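UV damage endonuclease (Sulfolobus acidocaldarius, PDB 3TC3) probably nicks DNA beside ultraviolet-induced lesions to start their excision repair, as a manganese-binding TIM-barrel endonuclease. Local coordinates at residues S115-M120 / E282-L287; D148-M153 / S189-I194; E254-E259 / H264-N269; E271-F276 / L297-V302. One frame throughout, in Å; residues are numbered along the deposited sequence.

Contact 1 (S115-M120 / E282-L287); sequences SIRISM and EVDIML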
loop_
_atom_site.group_PDB
_atom_site.type_symbol
_atom_site.label_atom_id
_atom_site.label_comp_id
_atom_site.label_asym_id
_atom_site.label_seq_id
_atom_site.Cartn_x
_atom_site.Cartn_y
_atom_site.Cartn_z
ATOM N N SER A 115 12.389 -13.083 -1.113
ATOM C CA SER A 115 12.077 -12.319 0.116
ATOM C C SER A 115 11.589 -10.906 -0.251
ATOM O O SER A 115 12.010 -9.935 0.371
ATOM C CB SER A 115 13.326 -12.216 0.984
ATOM O OG SER A 115 13.631 -13.505 1.456
ATOM N N ILE A 116 10.700 -10.822 -1.224
ATOM C CA ILE A 116 10.195 -9.493 -1.578
ATOM C C ILE A 116 8.938 -9.233 -0.727
ATOM O O ILE A 116 8.067 -10.114 -0.558
ATOM C CB ILE A 116 9.939 -9.349 -3.062
ATOM C CG1 ILE A 116 11.284 -9.474 -3.820
ATOM C CG2 ILE A 116 9.181 -8.061 -3.393
ATOM C CD1 ILE A 116 11.125 -9.557 -5.291
ATOM N N ARG A 117 8.840 -8.061 -0.151
ATOM C CA ARG A 117 7.650 -7.730 0.696
ATOM C C ARG A 117 6.676 -7.002 -0.192
ATOM O O ARG A 117 7.092 -6.194 -1.005
ATOM C CB ARG A 117 8.091 -6.801 1.804
ATOM C CG ARG A 117 7.105 -6.483 2.879
ATOM C CD ARG A 117 7.361 -7.248 4.105
ATOM N NE ARG A 117 6.290 -7.131 5.090
ATOM C CZ ARG A 117 6.361 -6.409 6.209
ATOM N NH1 ARG A 117 7.399 -5.606 6.526
ATOM N NH2 ARG A 117 5.319 -6.579 7.056
ATOM N N ILE A 118 5.389 -7.246 0.036
ATOM C CA ILE A 118 4.344 -6.668 -0.867
ATOM C C ILE A 118 3.257 -5.919 -0.067
ATOM O O ILE A 118 2.745 -6.408 0.978
ATOM C CB ILE A 118 3.654 -7.825 -1.665
ATOM C CG1 ILE A 118 4.647 -8.438 -2.698
ATOM C CG2 ILE A 118 2.425 -7.351 -2.416
ATOM C CD1 ILE A 118 5.227 -7.423 -3.713
ATOM N N SER A 119 2.861 -4.773 -0.569
ATOM C CA SER A 119 1.690 -4.098 -0.040
ATOM C C SER A 119 0.793 -3.700 -1.239
ATOM O O SER A 119 1.202 -3.832 -2.425
ATOM C CB SER A 119 2.036 -2.856 0.760
ATOM O OG SER A 119 2.648 -1.900 -0.091
ATOM N N MET A 120 -0.468 -3.368 -0.934
ATOM C CA MET A 120 -1.367 -2.773 -1.914
ATOM C C MET A 120 -2.133 -1.717 -1.166
ATOM O O MET A 120 -2.425 -1.870 0.018
ATOM C CB MET A 120 -2.368 -3.761 -2.524
ATOM C CG MET A 120 -1.643 -4.926 -3.319
ATOM S SD MET A 120 -2.907 -5.980 -4.160
ATOM C CE MET A 120 -3.353 -4.876 -5.527
ATOM N N GLU A 282 15.137 -1.322 11.071
ATOM C CA GLU A 282 14.296 -2.497 11.191
ATOM C C GLU A 282 12.853 -2.171 10.757
ATOM O O GLU A 282 11.886 -2.392 11.502
ATOM C CB GLU A 282 14.366 -3.071 12.652
ATOM C CG GLU A 282 13.419 -4.201 12.899
ATOM C CD GLU A 282 13.993 -5.579 12.585
ATOM O OE1 GLU A 282 15.033 -5.966 13.188
ATOM O OE2 GLU A 282 13.350 -6.302 11.767
ATOM N N VAL A 283 12.738 -1.584 9.563
ATOM C CA VAL A 283 11.427 -1.158 8.991
ATOM C C VAL A 283 11.549 -1.235 7.495
ATOM O O VAL A 283 12.661 -1.078 6.929
ATOM C CB VAL A 283 11.013 0.268 9.328
ATOM C CG1 VAL A 283 10.766 0.540 10.774
ATOM C CG2 VAL A 283 12.059 1.318 8.817
ATOM N N ASP A 284 10.473 -1.591 6.796
ATOM C CA ASP A 284 10.428 -1.548 5.307
ATOM C C ASP A 284 9.796 -0.237 4.866
ATOM O O ASP A 284 8.772 0.096 5.386
ATOM C CB ASP A 284 9.649 -2.766 4.842
ATOM C CG ASP A 284 10.460 -4.069 5.096
ATOM O OD1 ASP A 284 11.710 -3.971 5.190
ATOM O OD2 ASP A 284 9.773 -5.076 5.164
ATOM N N ILE A 285 10.509 0.498 4.032
ATOM C CA ILE A 285 10.164 1.888 3.700
ATOM C C ILE A 285 9.572 1.975 2.272
ATOM O O ILE A 285 10.270 1.657 1.290
ATOM C CB ILE A 285 11.375 2.784 3.755
ATOM C CG1 ILE A 285 11.977 2.828 5.139
ATOM C CG2 ILE A 285 11.008 4.243 3.402
ATOM C CD1 ILE A 285 13.415 3.556 5.141
ATOM N N MET A 286 8.304 2.392 2.175
ATOM C CA MET A 286 7.687 2.567 0.841
ATOM C C MET A 286 7.754 4.003 0.434
ATOM O O MET A 286 7.242 4.903 1.170
ATOM C CB MET A 286 6.199 2.204 0.948
ATOM C CG MET A 286 5.444 2.303 -0.433
ATOM S SD MET A 286 6.190 1.354 -1.778
ATOM C CE MET A 286 6.089 -0.301 -1.079
ATOM N N LEU A 287 8.477 4.327 -0.630
ATOM C CA LEU A 287 8.578 5.730 -1.096
ATOM C C LEU A 287 7.426 6.224 -1.870
ATOM O O LEU A 287 7.051 5.596 -2.885
ATOM C CB LEU A 287 9.851 5.922 -1.961
ATOM C CG LEU A 287 11.091 5.372 -1.291
ATOM C CD1 LEU A 287 12.283 5.463 -2.295
ATOM C CD2 LEU A 287 11.481 6.202 -0.010
#
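Asp284 OD2 accepts a charged hydrogen bond from NH1 of Arg117 across the barrel interior, at 2.8 Å and nearly straight, with an N-H...O angle of 163°. The carboxylate oxygen lies almost exactly in the guanidinium plane, at its edge, whereas the donor reaches the anti side of OD2 from well out of the carboxylate plane. The two planes stand 73° apart. Arg117 sends CG away from its own backbone N (chi1 -172°) and then bends at chi2, a fold that brings CD to 3.4 Å from the same Asp284 OD2. A second arginine, Arg23, forms a salt bridge with OD2, and Arg247 takes OD1, so a single buried acid holds three cationic side chains, which would favour its charged form.

The fold is an eight-stranded TIM barrel. Strands 117-120 and 283-287 are not neighbours in it: strands 22-27 and 76-78 separate them, and the nearest CA atoms, those of Arg117 and Asp284, stand 8.2 Å apart, a gap that the long arginine spans to the short aspartate. Further along the strands, the methyl CE of Met286 approaches OG of Ser119 at 3.9 Å. The small serine suits a place facing a flexible thioether, whose chain bends at chi2 and chi3. Met286 also packs against Asp251, a manganese ligand.

Contact 2 (D148-M153 / S189-I194); sequences DLLDSM and SKRLVI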
loop_
_atom_site.group_PDB
_atom_site.type_symbol
_atom_site.label_atom_id
_atom_site.label_comp_id
_atom_site.label_asym_id
_atom_site.label_seq_id
_atom_site.Cartn_x
_atom_site.Cartn_y
_atom_site.Cartn_z
ATOM N N ASP A 148 -8.142 -11.481 -3.054
ATOM C CA ASP A 148 -8.109 -12.544 -4.089
ATOM C C ASP A 148 -6.799 -12.474 -4.907
ATOM O O ASP A 148 -6.295 -13.521 -5.381
ATOM C CB ASP A 148 -9.311 -12.395 -5.046
ATOM C CG ASP A 148 -10.641 -12.837 -4.417
ATOM O OD1 ASP A 148 -10.618 -13.446 -3.336
ATOM O OD2 ASP A 148 -11.665 -12.522 -5.034
ATOM N N LEU A 149 -6.382 -11.239 -5.265
ATOM C CA LEU A 149 -5.173 -11.116 -6.113
ATOM C C LEU A 149 -3.960 -11.704 -5.372
ATOM O O LEU A 149 -3.196 -12.544 -5.915
ATOM C CB LEU A 149 -4.944 -9.660 -6.540
ATOM C CG LEU A 149 -3.727 -9.436 -7.425
ATOM C CD1 LEU A 149 -3.964 -10.153 -8.799
ATOM C CD2 LEU A 149 -3.442 -7.982 -7.591
ATOM N N LEU A 150 -3.776 -11.306 -4.137
ATOM C CA LEU A 150 -2.688 -11.798 -3.278
ATOM C C LEU A 150 -2.830 -13.329 -3.066
ATOM O O LEU A 150 -1.799 -14.063 -3.161
ATOM C CB LEU A 150 -2.709 -11.022 -1.965
ATOM C CG LEU A 150 -2.400 -9.492 -2.248
ATOM C CD1 LEU A 150 -2.596 -8.737 -0.916
ATOM C CD2 LEU A 150 -0.987 -9.264 -2.722
ATOM N N ASP A 151 -4.079 -13.810 -2.849
ATOM C CA ASP A 151 -4.267 -15.253 -2.717
ATOM C C ASP A 151 -3.862 -15.968 -3.984
ATOM O O ASP A 151 -3.306 -17.076 -3.930
ATOM C CB ASP A 151 -5.724 -15.529 -2.471
ATOM C CG ASP A 151 -6.188 -15.332 -1.061
ATOM O OD1 ASP A 151 -5.393 -15.178 -0.128
ATOM O OD2 ASP A 151 -7.429 -15.393 -0.891
ATOM N N SER A 152 -4.153 -15.430 -5.149
ATOM C CA SER A 152 -3.880 -16.100 -6.418
ATOM C C SER A 152 -2.404 -16.195 -6.666
ATOM O O SER A 152 -1.960 -17.117 -7.397
ATOM C CB SER A 152 -4.571 -15.355 -7.573
ATOM O OG SER A 152 -3.869 -14.158 -7.968
ATOM N N MET A 153 -1.622 -15.277 -6.089
ATOM C CA MET A 153 -0.154 -15.331 -6.173
ATOM C C MET A 153 0.434 -16.278 -5.121
ATOM O O MET A 153 1.618 -16.614 -5.212
ATOM C CB MET A 153 0.457 -13.936 -5.979
ATOM C CG MET A 153 0.003 -13.044 -7.093
ATOM S SD MET A 153 0.627 -11.354 -6.880
ATOM C CE MET A 153 0.148 -10.600 -8.414
ATOM N N SER A 189 -9.391 -9.582 6.368
ATOM C CA SER A 189 -9.054 -8.991 7.685
ATOM C C SER A 189 -7.585 -9.310 8.113
ATOM O O SER A 189 -6.936 -8.457 8.771
ATOM C CB SER A 189 -10.070 -9.425 8.778
ATOM O OG SER A 189 -9.917 -10.803 9.023
ATOM N N LYS A 190 -7.074 -10.513 7.842
ATOM C CA LYS A 190 -5.726 -10.876 8.226
ATOM C C LYS A 190 -4.641 -10.034 7.555
ATOM O O LYS A 190 -3.548 -9.915 8.069
ATOM C CB LYS A 190 -5.459 -12.363 8.019
ATOM C CG LYS A 190 -6.120 -13.233 9.143
ATOM C CD LYS A 190 -5.460 -12.950 10.550
ATOM C CE LYS A 190 -5.947 -13.918 11.624
ATOM N NZ LYS A 190 -7.173 -13.321 12.256
ATOM N N ARG A 191 -5.006 -9.428 6.423
ATOM C CA ARG A 191 -4.047 -8.699 5.602
ATOM C C ARG A 191 -4.190 -7.203 5.857
ATOM O O ARG A 191 -3.326 -6.396 5.428
ATOM C CB ARG A 191 -4.307 -8.931 4.133
ATOM C CG ARG A 191 -3.892 -10.312 3.685
ATOM C CD ARG A 191 -4.079 -10.304 2.223
ATOM N NE ARG A 191 -3.416 -11.498 1.641
ATOM C CZ ARG A 191 -4.002 -12.584 1.217
ATOM N NH1 ARG A 191 -5.308 -12.788 1.381
ATOM N NH2 ARG A 191 -3.254 -13.509 0.565
ATOM N N LEU A 192 -5.223 -6.773 6.584
ATOM C CA LEU A 192 -5.511 -5.317 6.563
ATOM C C LEU A 192 -4.590 -4.553 7.521
ATOM O O LEU A 192 -4.249 -5.033 8.620
ATOM C CB LEU A 192 -6.969 -5.097 7.017
ATOM C CG LEU A 192 -7.537 -3.769 6.575
ATOM C CD1 LEU A 192 -7.830 -3.766 5.052
ATOM C CD2 LEU A 192 -8.888 -3.484 7.308
ATOM N N VAL A 193 -4.147 -3.372 7.037
ATOM C CA VAL A 193 -3.384 -2.469 7.877
ATOM C C VAL A 193 -3.941 -1.044 7.664
ATOM O O VAL A 193 -4.596 -0.785 6.646
ATOM C CB VAL A 193 -1.838 -2.506 7.615
ATOM C CG1 VAL A 193 -1.308 -3.930 7.771
ATOM C CG2 VAL A 193 -1.560 -1.933 6.214
ATOM N N ILE A 194 -3.844 -0.194 8.687
ATOM C CA ILE A 194 -4.423 1.137 8.549
ATOM C C ILE A 194 -3.307 2.181 8.635
ATOM O O ILE A 194 -2.359 2.023 9.343
ATOM C CB ILE A 194 -5.513 1.430 9.633
ATOM C CG1 ILE A 194 -4.965 1.230 11.014
ATOM C CG2 ILE A 194 -6.814 0.620 9.383
ATOM C CD1 ILE A 194 -5.991 1.698 12.157
#
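The ionic part of this contact joins Arg191 to Asp151, and both terminal nitrogens converge on one oxygen. NH1 and NH2 of Arg191 each lie 2.8 Å from Asp151 OD1, with bent N-H...O angles of 142° and 143°, as expected when two donors fork onto a single acceptor. The oxygen sits at the guanidinium edge, in its plane, but both nitrogens come to it from the same face of the carboxylate: NH2 on the anti side and NH1 from well above the plane. The remaining oxygen, OD2, is held by the side-chain amide of Asn187.

Further hydrogen bonds fix the rotation of the guanidinium, since NE donates to the carbonyl of Glu156, NH2 to that of Ile155 and NH1 to that of Asn187. Arginine, with donors on three nitrogens, is well fitted to such a set of acceptors.

In the TIM barrel this ties the last turns of helix 133-153, which lies outside the strands, to the chain entering strand 192-195. Arg191 stretches across that gap, its chain extended from CG to NE.

Apolar packing comes from Leu150. Its CB lies over one face of the guanidinium, 3.6 Å from Arg191 NH2, while CD1 touches the aliphatic part at CD, 3.8 Å away. The two side chains run past each other in opposite directions, and leucine offers a hydrocarbon surface to a planar cation whose polar edge is already engaged. Leu150 also packs on Ile159 of strand 158-162.

Contact 3 (E254-E259 / H264-N269); sequences EQEPGE and HATTIN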
loop_
_atom_site.group_PDB
_atom_site.type_symbol
_atom_site.label_atom_id
_atom_site.label_comp_id
_atom_site.label_asym_id
_atom_site.label_seq_id
_atom_site.Cartn_x
_atom_site.Cartn_y
_atom_site.Cartn_z
ATOM N N GLU A 254 7.652 13.385 1.255
ATOM C CA GLU A 254 8.069 14.723 1.646
ATOM C C GLU A 254 7.129 15.721 0.998
ATOM O O GLU A 254 6.472 15.402 0.003
ATOM C CB GLU A 254 9.486 15.069 1.141
ATOM C CG GLU A 254 10.596 14.128 1.680
ATOM C CD GLU A 254 11.883 14.467 1.087
ATOM O OE1 GLU A 254 12.105 15.643 0.688
ATOM O OE2 GLU A 254 12.729 13.586 1.030
ATOM N N GLN A 255 7.133 16.907 1.562
ATOM C CA GLN A 255 6.380 17.987 1.013
ATOM C C GLN A 255 7.012 18.497 -0.274
ATOM O O GLN A 255 8.221 18.761 -0.291
ATOM C CB GLN A 255 6.305 19.046 2.109
ATOM C CG GLN A 255 5.713 20.381 1.526
ATOM C CD GLN A 255 4.247 20.185 1.279
ATOM O OE1 GLN A 255 3.528 19.634 2.152
ATOM N NE2 GLN A 255 3.772 20.582 0.090
ATOM N N GLU A 256 6.216 18.629 -1.370
ATOM C CA GLU A 256 6.754 19.365 -2.567
ATOM C C GLU A 256 6.851 20.877 -2.274
ATOM O O GLU A 256 5.864 21.485 -1.849
ATOM C CB GLU A 256 5.869 19.158 -3.747
ATOM C CG GLU A 256 6.419 19.759 -5.091
ATOM C CD GLU A 256 7.578 19.031 -5.666
ATOM O OE1 GLU A 256 8.215 18.230 -4.911
ATOM O OE2 GLU A 256 7.808 19.203 -6.907
ATOM N N PRO A 257 8.042 21.441 -2.473
ATOM C CA PRO A 257 8.209 22.860 -2.158
ATOM C C PRO A 257 7.267 23.689 -2.994
ATOM O O PRO A 257 7.087 23.411 -4.166
ATOM C CB PRO A 257 9.621 23.128 -2.607
ATOM C CG PRO A 257 10.344 21.784 -2.468
ATOM C CD PRO A 257 9.327 20.785 -2.834
ATOM N N GLY A 258 6.646 24.704 -2.379
ATOM C CA GLY A 258 5.784 25.559 -3.174
ATOM C C GLY A 258 4.351 25.113 -3.308
ATOM O O GLY A 258 3.494 25.884 -3.834
ATOM N N GLU A 259 4.046 23.882 -2.886
ATOM C CA GLU A 259 2.696 23.313 -3.048
ATOM C C GLU A 259 1.973 23.351 -1.705
ATOM O O GLU A 259 2.598 23.592 -0.653
ATOM C CB GLU A 259 2.724 21.908 -3.618
ATOM C CG GLU A 259 3.524 21.824 -4.950
ATOM C CD GLU A 259 2.831 22.621 -6.075
ATOM O OE1 GLU A 259 1.588 22.517 -6.219
ATOM O OE2 GLU A 259 3.571 23.272 -6.817
ATOM N N HIS A 264 2.573 15.537 -2.411
ATOM C CA HIS A 264 3.799 14.691 -2.339
ATOM C C HIS A 264 4.903 15.220 -3.302
ATOM O O HIS A 264 4.656 15.689 -4.391
ATOM C CB HIS A 264 3.493 13.270 -2.815
ATOM C CG HIS A 264 2.760 12.394 -1.822
ATOM N ND1 HIS A 264 2.398 11.119 -2.141
ATOM C CD2 HIS A 264 2.334 12.621 -0.531
ATOM C CE1 HIS A 264 1.735 10.570 -1.109
ATOM N NE2 HIS A 264 1.699 11.477 -0.106
ATOM N N ALA A 265 6.126 15.161 -2.817
ATOM C CA ALA A 265 7.280 15.572 -3.556
ATOM C C ALA A 265 7.444 14.788 -4.865
ATOM O O ALA A 265 7.062 13.609 -4.987
ATOM C CB ALA A 265 8.503 15.384 -2.701
ATOM N N THR A 266 8.061 15.508 -5.821
ATOM C CA THR A 266 8.290 14.886 -7.124
ATOM C C THR A 266 9.543 13.978 -7.072
ATOM O O THR A 266 9.767 13.187 -8.004
ATOM C CB THR A 266 8.450 15.964 -8.238
ATOM O OG1 THR A 266 9.237 17.039 -7.771
ATOM C CG2 THR A 266 7.056 16.463 -8.597
ATOM N N THR A 267 10.328 14.110 -6.000
ATOM C CA THR A 267 11.474 13.185 -5.798
ATOM C C THR A 267 11.888 13.327 -4.341
ATOM O O THR A 267 11.525 14.337 -3.700
ATOM C CB THR A 267 12.697 13.635 -6.716
ATOM O OG1 THR A 267 13.703 12.585 -6.723
ATOM C CG2 THR A 267 13.368 14.956 -6.186
ATOM N N ILE A 268 12.609 12.356 -3.817
ATOM C CA ILE A 268 13.077 12.502 -2.438
ATOM C C ILE A 268 14.285 13.438 -2.414
ATOM O O ILE A 268 15.059 13.548 -3.352
ATOM C CB ILE A 268 13.490 11.180 -1.723
ATOM C CG1 ILE A 268 14.606 10.460 -2.498
ATOM C CG2 ILE A 268 12.255 10.249 -1.589
ATOM C CD1 ILE A 268 15.087 9.228 -1.580
ATOM N N ASN A 269 14.418 14.140 -1.284
ATOM C CA ASN A 269 15.614 14.915 -1.048
ATOM C C ASN A 269 16.594 14.082 -0.202
ATOM O O ASN A 269 16.240 13.554 0.863
ATOM C CB ASN A 269 15.206 16.192 -0.283
ATOM C CG ASN A 269 16.424 17.019 0.105
ATOM O OD1 ASN A 269 17.155 16.692 1.038
ATOM N ND2 ASN A 269 16.671 18.063 -0.659
#
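Glu254 and Glu256 hold Ala265, Thr266 and Asn269 in the loop that leads from barrel strand 249-252 to helix 270-279. This TIM-barrel loop contains a type II beta turn, Glu256 to Glu259, and one isolated bridge pairs Gln255 with His264 where the chain returns. Ala265 N is satisfied by the carbonyl O of Glu254 at 2.9 Å.

The Glu256 carboxylate serves two donors of one residue: OE1 accepts from the backbone N of Thr266 at 2.9 Å, approached from above the carboxylate plane, and OE2 from Thr266 OG1 at 2.7 Å on its syn side. A bend at chi2 (71°) brings Glu256 OE1 to 3.1 Å from Ala265 CA, with the small methyl beside it.

Glu254 stays extended and reaches the start of the helix. Tyr252 OH also hydrogen-bonds OE2, and Asn272 ND2 supplies OE1. Asn269 is the N-cap, its OD1 accepting from Asn272 N. Nearby, His264 packs against Glu288, a manganese ligand, and its side chain lies about 5 Å from the bound manganese ion. The peptide N of Asn269 itself, weakly bonded to Glu254 OE1, gives its stronger bond to Glu254 OE2, 2.9 Å away on the syn side.

Contact 4 (E271-F276 / L297-V302); sequences ENFRRF and LKAVKV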
loop_
_atom_site.group_PDB
_atom_site.type_symbol
_atom_site.label_atom_id
_atom_site.label_comp_id
_atom_site.label_asym_id
_atom_site.label_seq_id
_atom_site.Cartn_x
_atom_site.Cartn_y
_atom_site.Cartn_z
ATOM N N GLU A 271 19.176 14.680 1.614
ATOM C CA GLU A 271 19.503 15.040 2.995
ATOM C C GLU A 271 18.301 14.804 3.938
ATOM O O GLU A 271 18.487 14.428 5.100
ATOM C CB GLU A 271 19.991 16.518 3.045
ATOM C CG GLU A 271 20.869 16.980 1.787
ATOM C CD GLU A 271 22.076 16.134 1.623
ATOM O OE1 GLU A 271 22.611 15.782 2.699
ATOM O OE2 GLU A 271 22.487 15.788 0.464
ATOM N N ASN A 272 17.074 15.077 3.473
ATOM C CA ASN A 272 15.868 14.787 4.274
ATOM C C ASN A 272 15.790 13.285 4.541
ATOM O O ASN A 272 15.461 12.859 5.644
ATOM C CB ASN A 272 14.589 15.305 3.596
ATOM C CG ASN A 272 14.485 16.802 3.637
ATOM O OD1 ASN A 272 15.042 17.447 4.513
ATOM N ND2 ASN A 272 13.778 17.360 2.707
ATOM N N PHE A 273 16.052 12.492 3.502
ATOM C CA PHE A 273 15.960 11.043 3.673
ATOM C C PHE A 273 17.002 10.533 4.638
ATOM O O PHE A 273 16.687 9.685 5.494
ATOM C CB PHE A 273 16.037 10.347 2.266
ATOM C CG PHE A 273 15.858 8.865 2.350
ATOM C CD1 PHE A 273 14.611 8.325 2.645
ATOM C CD2 PHE A 273 16.965 8.020 2.196
ATOM C CE1 PHE A 273 14.474 6.897 2.758
ATOM C CE2 PHE A 273 16.827 6.632 2.278
ATOM C CZ PHE A 273 15.574 6.063 2.551
ATOM N N ARG A 274 18.222 11.054 4.467
ATOM C CA ARG A 274 19.289 10.683 5.437
ATOM C C ARG A 274 18.880 11.054 6.868
ATOM O O ARG A 274 19.112 10.268 7.813
ATOM C CB ARG A 274 20.600 11.373 5.056
ATOM C CG ARG A 274 21.255 10.729 3.869
ATOM C CD ARG A 274 22.442 11.600 3.403
ATOM N NE ARG A 274 23.170 10.950 2.345
ATOM C CZ ARG A 274 24.126 10.063 2.542
ATOM N NH1 ARG A 274 24.456 9.681 3.777
ATOM N NH2 ARG A 274 24.695 9.525 1.461
ATOM N N ARG A 275 18.278 12.205 7.093
ATOM C CA ARG A 275 17.900 12.581 8.456
ATOM C C ARG A 275 16.842 11.639 9.004
ATOM O O ARG A 275 16.871 11.233 10.202
ATOM C CB ARG A 275 17.375 13.991 8.498
ATOM C CG ARG A 275 18.399 15.028 9.012
ATOM C CD ARG A 275 17.719 16.391 9.215
ATOM N NE ARG A 275 17.951 17.159 8.003
ATOM C CZ ARG A 275 17.033 17.435 7.097
ATOM N NH1 ARG A 275 15.773 17.011 7.282
ATOM N NH2 ARG A 275 17.376 18.123 5.994
ATOM N N PHE A 276 15.923 11.203 8.138
ATOM C CA PHE A 276 14.938 10.250 8.547
ATOM C C PHE A 276 15.538 8.884 8.908
ATOM O O PHE A 276 15.179 8.277 9.934
ATOM C CB PHE A 276 13.934 10.096 7.360
ATOM C CG PHE A 276 12.789 9.221 7.700
ATOM C CD1 PHE A 276 11.704 9.764 8.428
ATOM C CD2 PHE A 276 12.758 7.910 7.300
ATOM C CE1 PHE A 276 10.614 9.029 8.747
ATOM C CE2 PHE A 276 11.581 7.085 7.663
ATOM C CZ PHE A 276 10.580 7.655 8.453
ATOM N N LEU A 297 16.160 4.228 -6.259
ATOM C CA LEU A 297 17.620 4.112 -6.481
ATOM C C LEU A 297 18.410 5.020 -5.597
ATOM O O LEU A 297 19.439 4.575 -5.084
ATOM C CB LEU A 297 18.000 4.335 -7.943
ATOM C CG LEU A 297 17.405 3.237 -8.850
ATOM C CD1 LEU A 297 17.629 3.629 -10.286
ATOM C CD2 LEU A 297 17.986 1.853 -8.535
ATOM N N LYS A 298 17.916 6.251 -5.355
ATOM C CA LYS A 298 18.642 7.207 -4.495
ATOM C C LYS A 298 18.593 6.603 -3.089
ATOM O O LYS A 298 19.617 6.601 -2.356
ATOM C CB LYS A 298 17.925 8.552 -4.520
ATOM C CG LYS A 298 17.878 9.429 -5.843
ATOM C CD LYS A 298 16.887 10.689 -5.548
ATOM C CE LYS A 298 16.979 11.831 -6.508
ATOM N NZ LYS A 298 16.207 12.920 -5.793
ATOM N N ALA A 299 17.430 6.037 -2.663
ATOM C CA ALA A 299 17.400 5.539 -1.301
ATOM C C ALA A 299 18.296 4.291 -1.065
ATOM O O ALA A 299 18.894 4.164 0.001
ATOM C CB ALA A 299 15.910 5.227 -0.929
ATOM N N VAL A 300 18.377 3.391 -2.075
ATOM C CA VAL A 300 19.230 2.206 -1.946
ATOM C C VAL A 300 20.698 2.705 -1.765
ATOM O O VAL A 300 21.394 2.160 -0.888
ATOM C CB VAL A 300 19.078 1.381 -3.232
ATOM C CG1 VAL A 300 20.222 0.351 -3.348
ATOM C CG2 VAL A 300 17.837 0.605 -3.195
ATOM N N LYS A 301 21.054 3.698 -2.539
ATOM C CA LYS A 301 22.446 4.263 -2.483
ATOM C C LYS A 301 22.740 4.801 -1.078
ATOM O O LYS A 301 23.773 4.425 -0.511
ATOM C CB LYS A 301 22.623 5.327 -3.544
ATOM C CG LYS A 301 24.054 5.868 -3.673
ATOM C CD LYS A 301 24.033 7.233 -4.391
ATOM C CE LYS A 301 23.931 8.334 -3.301
ATOM N NZ LYS A 301 23.603 9.750 -3.748
ATOM N N VAL A 302 21.789 5.534 -0.456
ATOM C CA VAL A 302 21.966 6.067 0.908
ATOM C C VAL A 302 22.055 4.912 1.894
ATOM O O VAL A 302 22.921 4.881 2.774
ATOM C CB VAL A 302 20.834 7.082 1.257
ATOM C CG1 VAL A 302 20.850 7.448 2.706
ATOM C CG2 VAL A 302 20.914 8.322 0.367
#
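Phe273 and Arg274 meet Ala299 and Val302 where helices 270-279 and 293-305, the outer helices flanking strand 283-287 of the TIM barrel, pack together. The short segments cross at -49° with their axes 10.6 Å apart, close enough for direct side-chain packing.

In the first shell, CZ of Phe273 lies 3.6 Å from the methyl CB of Ala299, a residue small enough to let the ring come near the helix backbone. Val302 meets the ring at its edge, with CG1 4.0 Å from Phe273 CD2. The same methyl touches the aliphatic part of Arg274 and covers one face of its guanidinium, over the centre. Valine's second branch, CG2, lies near Arg274 NE.

The next shell sets these groups in place. Phe273 turns its ring inward, CG anti to the backbone N (chi1 -176°), and there it packs on Leu287 and meets Tyr252 edge-to-face. Arg274 runs extended from CG to NE, and its charge is taken up by salt bridges from NH2 to Glu305 and from NE to Glu270. The Glu305 bridge crosses to the other helix, whereas Glu270 directly precedes the segment 271-276 on Arg274's own side; the hydrocarbon part of Arg274 joins the apolar packing. The closest approach across the interface is that of Arg274 CG to Val302 CG1, at 3.5 Å.

The four contacts belong to one barrel. Contact 1 spans its interior, and contacts 2 and 4 touch it: Met120 CE packs 3.7 Å from Leu149 CD2 of contact 2, and Leu287 CD1 lies 3.9 Å from Ala299 CB of contact 4. Contacts 3 and 4 are joined by polar links, Thr267 OG1 to Lys298 NZ at 2.7 Å and Glu254 OE1 to Asn272 ND2 at 3.1 Å. Contact 2 stands on the opposite side of the chain centre, its centre about 30 Å from those of contacts 3 and 4. Manganese lies nearest contact 3, about 5 Å from the His264 side chain, then about 7 Å from that of Met286 and 13 Å from that of Phe273.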